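Local coordinates for protein ORC2 (Aeropyrum pernix, PDB 1W5T) that binds DNA and ATP and takes part in regulating DNA replication, joining an AAA+ ATPase domain to a C-terminal winged-helix domain, at residues L359-K371 against T381-D393. Sequence-based numbering, arbitrary orientation.
Sequences LKHLTSLGLVDAK and TTLFRLAPHLPAD
Asp369 and Arg385, and next Lys371 and Leu383, trade paired backbone N-H···O bonds as strands 368-371 and 382-386 run antiparallel at 161°, and Ala387 N extends the ladder to Leu367 O (3.0 Å). On one face of the hairpin Phe384 turns one ring face to helix 352-364, and Leu359 CD2 sits over that face, 3.7 Å from the centroid, in a CH-pi contact, while Thr382 CG2 lies over the opposite face, toward its rim. With CG anti to the carbonyl carbon (chi1 -66°), the ring reaches Ala370, whose CB, small enough to fit beside it, stands 3.7 Å from CE2. This is the wing of the winged-helix domain, and Phe384 and Leu359 both also touch Leu333 of helix 330-345. Gly366, whose positive phi suits a residue without a side chain, ends the helix in a Schellman motif and turns the chain into the wing. On the other face Asp369 OD2 accepts the N-H of Arg385 NE at 2.9 Å in a salt bridge, met on the anti side of the carboxylate, carboxylate and guanidinium planes 76° apart. Replacing Arg385 with an alanine would probably leave the Asp369 carboxylate without its charged mate. Past the strands, Leu390 CD1 meets Leu367 CD2 at 3.8 Å, the two leucine side chains crossing at about a right angle.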
loop_
_atom_site.group_PDB
_atom_site.type_symbol
_atom_site.label_atom_id
_atom_site.label_comp_id
_atom_site.label_asym_id
_atom_site.label_seq_id
_atom_site.Cartn_x
_atom_site.Cartn_y
_atom_site.Cartn_z
ATOM N N LEU A 359 -21.036 10.820 -7.788
ATOM C CA LEU A 359 -19.924 11.230 -8.635
ATOM C C LEU A 359 -18.706 11.621 -7.817
ATOM O O LEU A 359 -17.573 11.239 -8.136
ATOM C CB LEU A 359 -20.299 12.400 -9.545
ATOM C CG LEU A 359 -20.756 12.041 -10.952
ATOM C CD1 LEU A 359 -21.435 13.209 -11.582
ATOM C CD2 LEU A 359 -19.606 11.552 -11.808
ATOM N N LYS A 360 -18.966 12.414 -6.779
ATOM C CA LYS A 360 -17.947 12.774 -5.798
ATOM C C LYS A 360 -17.238 11.558 -5.222
ATOM O O LYS A 360 -16.026 11.479 -5.263
ATOM C CB LYS A 360 -18.532 13.600 -4.658
ATOM C CG LYS A 360 -17.532 14.642 -4.185
ATOM C CD LYS A 360 -17.261 15.733 -5.261
ATOM C CE LYS A 360 -16.797 17.067 -4.595
ATOM N NZ LYS A 360 -16.622 16.871 -3.106
ATOM N N HIS A 361 -18.012 10.606 -4.717
ATOM C CA HIS A 361 -17.458 9.414 -4.115
ATOM C C HIS A 361 -16.560 8.626 -5.064
ATOM O O HIS A 361 -15.494 8.170 -4.656
ATOM C CB HIS A 361 -18.550 8.526 -3.573
ATOM C CG HIS A 361 -18.032 7.444 -2.706
ATOM N ND1 HIS A 361 -18.335 6.115 -2.916
ATOM C CD2 HIS A 361 -17.177 7.481 -1.656
ATOM C CE1 HIS A 361 -17.698 5.380 -2.020
ATOM N NE2 HIS A 361 -16.998 6.186 -1.238
ATOM N N LEU A 362 -16.996 8.470 -6.320
ATOM C CA LEU A 362 -16.208 7.808 -7.353
ATOM C C LEU A 362 -14.897 8.535 -7.497
ATOM O O LEU A 362 -13.860 7.900 -7.623
ATOM C CB LEU A 362 -16.913 7.757 -8.739
ATOM C CG LEU A 362 -18.113 6.787 -8.901
ATOM C CD1 LEU A 362 -18.945 7.001 -10.179
ATOM C CD2 LEU A 362 -17.754 5.301 -8.724
ATOM N N THR A 363 -14.945 9.863 -7.464
ATOM C CA THR A 363 -13.751 10.662 -7.612
ATOM C C THR A 363 -12.780 10.431 -6.448
ATOM O O THR A 363 -11.582 10.230 -6.652
ATOM C CB THR A 363 -14.119 12.163 -7.739
ATOM O OG1 THR A 363 -14.583 12.402 -9.071
ATOM C CG2 THR A 363 -12.878 13.036 -7.623
ATOM N N SER A 364 -13.315 10.450 -5.237
ATOM C CA SER A 364 -12.495 10.292 -4.044
ATOM C C SER A 364 -11.916 8.895 -3.936
ATOM O O SER A 364 -10.922 8.690 -3.225
ATOM C CB SER A 364 -13.280 10.644 -2.793
ATOM O OG SER A 364 -14.194 9.648 -2.512
ATOM N N LEU A 365 -12.506 7.940 -4.656
ATOM C CA LEU A 365 -11.992 6.571 -4.634
ATOM C C LEU A 365 -10.906 6.441 -5.681
ATOM O O LEU A 365 -10.350 5.358 -5.859
ATOM C CB LEU A 365 -13.074 5.508 -4.872
ATOM C CG LEU A 365 -14.044 5.096 -3.748
ATOM C CD1 LEU A 365 -15.248 4.311 -4.314
ATOM C CD2 LEU A 365 -13.377 4.292 -2.618
ATOM N N GLY A 366 -10.635 7.552 -6.368
ATOM C CA GLY A 366 -9.648 7.603 -7.424
ATOM C C GLY A 366 -10.021 6.868 -8.689
ATOM O O GLY A 366 -9.169 6.639 -9.544
ATOM N N LEU A 367 -11.278 6.474 -8.807
ATOM C CA LEU A 367 -11.726 5.696 -9.965
ATOM C C LEU A 367 -11.935 6.583 -11.190
ATOM O O LEU A 367 -11.807 6.129 -12.318
ATOM C CB LEU A 367 -13.020 4.930 -9.669
ATOM C CG LEU A 367 -12.871 3.748 -8.725
ATOM C CD1 LEU A 367 -14.234 3.214 -8.304
ATOM C CD2 LEU A 367 -12.009 2.666 -9.391
ATOM N N VAL A 368 -12.278 7.845 -10.944
ATOM C CA VAL A 368 -12.583 8.771 -12.009
ATOM C C VAL A 368 -11.909 10.096 -11.711
ATOM O O VAL A 368 -11.889 10.535 -10.565
ATOM C CB VAL A 368 -14.146 8.901 -12.269
ATOM C CG1 VAL A 368 -14.891 7.648 -11.908
ATOM C CG2 VAL A 368 -14.778 10.082 -11.573
ATOM N N ASP A 369 -11.314 10.721 -12.723
ATOM C CA ASP A 369 -10.865 12.114 -12.535
ATOM C C ASP A 369 -11.957 13.092 -12.985
ATOM O O ASP A 369 -12.707 12.840 -13.939
ATOM C CB ASP A 369 -9.524 12.452 -13.218
ATOM C CG ASP A 369 -8.520 11.305 -13.186
ATOM O OD1 ASP A 369 -8.048 10.918 -12.094
ATOM O OD2 ASP A 369 -8.117 10.757 -14.226
ATOM N N ALA A 370 -12.023 14.196 -12.252
ATOM C CA ALA A 370 -12.939 15.297 -12.507
ATOM C C ALA A 370 -12.130 16.581 -12.705
ATOM O O ALA A 370 -11.170 16.840 -11.969
ATOM C CB ALA A 370 -13.902 15.458 -11.353
ATOM N N LYS A 371 -12.499 17.349 -13.727
ATOM C CA LYS A 371 -11.863 18.626 -14.048
ATOM C C LYS A 371 -12.940 19.577 -14.624
ATOM O O LYS A 371 -13.805 19.142 -15.400
ATOM C CB LYS A 371 -10.676 18.424 -15.009
ATOM C CG LYS A 371 -10.831 19.042 -16.391
ATOM C CD LYS A 371 -10.076 18.267 -17.459
ATOM C CE LYS A 371 -8.928 19.096 -18.064
ATOM N NZ LYS A 371 -8.147 18.363 -19.123
ATOM N N THR A 381 -20.380 21.649 -17.071
ATOM C CA THR A 381 -19.085 22.320 -16.958
ATOM C C THR A 381 -17.992 21.457 -16.278
ATOM O O THR A 381 -16.815 21.875 -16.198
ATOM C CB THR A 381 -19.231 23.704 -16.227
ATOM O OG1 THR A 381 -20.015 23.557 -15.033
ATOM C CG2 THR A 381 -20.049 24.681 -17.062
ATOM N N THR A 382 -18.358 20.270 -15.781
ATOM C CA THR A 382 -17.356 19.347 -15.244
ATOM C C THR A 382 -17.104 18.251 -16.259
ATOM O O THR A 382 -18.043 17.733 -16.885
ATOM C CB THR A 382 -17.765 18.737 -13.845
ATOM O OG1 THR A 382 -17.875 19.765 -12.856
ATOM C CG2 THR A 382 -16.645 17.899 -13.258
ATOM N N LEU A 383 -15.835 17.907 -16.424
ATOM C CA LEU A 383 -15.440 16.802 -17.287
ATOM C C LEU A 383 -15.022 15.642 -16.397
ATOM O O LEU A 383 -14.478 15.867 -15.322
ATOM C CB LEU A 383 -14.312 17.232 -18.248
ATOM C CG LEU A 383 -14.533 18.511 -19.104
ATOM C CD1 LEU A 383 -13.379 18.710 -20.111
ATOM C CD2 LEU A 383 -15.862 18.485 -19.861
ATOM N N PHE A 384 -15.313 14.414 -16.829
ATOM C CA PHE A 384 -15.022 13.218 -16.054
ATOM C C PHE A 384 -14.390 12.206 -16.948
ATOM O O PHE A 384 -14.761 12.114 -18.127
ATOM C CB PHE A 384 -16.296 12.607 -15.504
ATOM C CG PHE A 384 -17.004 13.448 -14.496
ATOM C CD1 PHE A 384 -18.138 14.186 -14.850
ATOM C CD2 PHE A 384 -16.582 13.472 -13.184
ATOM C CE1 PHE A 384 -18.812 14.967 -13.909
ATOM C CE2 PHE A 384 -17.251 14.246 -12.226
ATOM C CZ PHE A 384 -18.370 14.988 -12.595
ATOM N N ARG A 385 -13.445 11.442 -16.418
ATOM C CA ARG A 385 -12.863 10.319 -17.154
ATOM C C ARG A 385 -12.574 9.118 -16.234
ATOM O O ARG A 385 -12.415 9.259 -15.036
ATOM C CB ARG A 385 -11.601 10.774 -17.902
ATOM C CG ARG A 385 -10.249 10.468 -17.193
ATOM C CD ARG A 385 -9.004 10.993 -17.888
ATOM N NE ARG A 385 -8.092 11.639 -16.943
ATOM C CZ ARG A 385 -6.921 12.200 -17.270
ATOM N NH1 ARG A 385 -6.486 12.195 -18.526
ATOM N NH2 ARG A 385 -6.187 12.777 -16.330
ATOM N N LEU A 386 -12.528 7.927 -16.787
ATOM C CA LEU A 386 -11.953 6.818 -16.051
ATOM C C LEU A 386 -10.489 7.118 -15.784
ATOM O O LEU A 386 -9.798 7.695 -16.633
ATOM C CB LEU A 386 -12.084 5.516 -16.835
ATOM C CG LEU A 386 -12.058 4.306 -15.906
ATOM C CD1 LEU A 386 -13.350 4.353 -15.058
ATOM C CD2 LEU A 386 -11.959 3.045 -16.705
ATOM N N ALA A 387 -10.017 6.750 -14.602
ATOM C CA ALA A 387 -8.582 6.796 -14.293
ATOM C C ALA A 387 -7.827 6.072 -15.413
ATOM O O ALA A 387 -8.112 4.919 -15.705
ATOM C CB ALA A 387 -8.322 6.137 -12.951
ATOM N N PRO A 388 -6.929 6.762 -16.094
ATOM C CA PRO A 388 -6.251 6.178 -17.276
ATOM C C PRO A 388 -5.609 4.781 -17.055
ATOM O O PRO A 388 -5.543 3.985 -18.001
ATOM C CB PRO A 388 -5.206 7.235 -17.646
ATOM C CG PRO A 388 -5.835 8.535 -17.147
ATOM C CD PRO A 388 -6.516 8.152 -15.820
ATOM N N HIS A 389 -5.210 4.474 -15.822
ATOM C CA HIS A 389 -4.524 3.223 -15.523
ATOM C C HIS A 389 -5.460 2.010 -15.428
ATOM O O HIS A 389 -5.009 0.850 -15.479
ATOM C CB HIS A 389 -3.705 3.370 -14.237
ATOM C CG HIS A 389 -4.534 3.443 -13.001
ATOM N ND1 HIS A 389 -5.326 4.528 -12.699
ATOM C CD2 HIS A 389 -4.705 2.559 -11.990
ATOM C CE1 HIS A 389 -5.950 4.311 -11.558
ATOM N NE2 HIS A 389 -5.589 3.125 -11.103
ATOM N N LEU A 390 -6.754 2.288 -15.310
ATOM C CA LEU A 390 -7.792 1.259 -15.209
ATOM C C LEU A 390 -8.090 0.644 -16.544
ATOM O O LEU A 390 -8.349 1.366 -17.499
ATOM C CB LEU A 390 -9.098 1.865 -14.689
ATOM C CG LEU A 390 -8.977 2.536 -13.330
ATOM C CD1 LEU A 390 -10.351 3.002 -12.808
ATOM C CD2 LEU A 390 -8.272 1.538 -12.410
ATOM N N PRO A 391 -8.076 -0.680 -16.623
ATOM C CA PRO A 391 -8.449 -1.372 -17.868
ATOM C C PRO A 391 -9.967 -1.295 -18.081
ATOM O O PRO A 391 -10.742 -1.908 -17.331
ATOM C CB PRO A 391 -7.972 -2.815 -17.638
ATOM C CG PRO A 391 -7.882 -2.989 -16.162
ATOM C CD PRO A 391 -7.709 -1.614 -15.542
ATOM N N ALA A 392 -10.384 -0.536 -19.083
ATOM C CA ALA A 392 -11.792 -0.164 -19.203
ATOM C C ALA A 392 -12.750 -1.315 -19.491
ATOM O O ALA A 392 -13.854 -1.336 -18.942
ATOM C CB ALA A 392 -11.984 0.957 -20.196
ATOM N N ASP A 393 -12.339 -2.269 -20.325
ATOM C CA ASP A 393 -13.217 -3.410 -20.650
ATOM C C ASP A 393 -13.281 -4.491 -19.556
ATOM O O ASP A 393 -14.334 -5.126 -19.361
ATOM C CB ASP A 393 -12.909 -4.006 -22.042
ATOM C CG ASP A 393 -11.436 -4.342 -22.233
ATOM O OD1 ASP A 393 -11.019 -4.510 -23.407
ATOM O OD2 ASP A 393 -10.626 -4.463 -21.277
#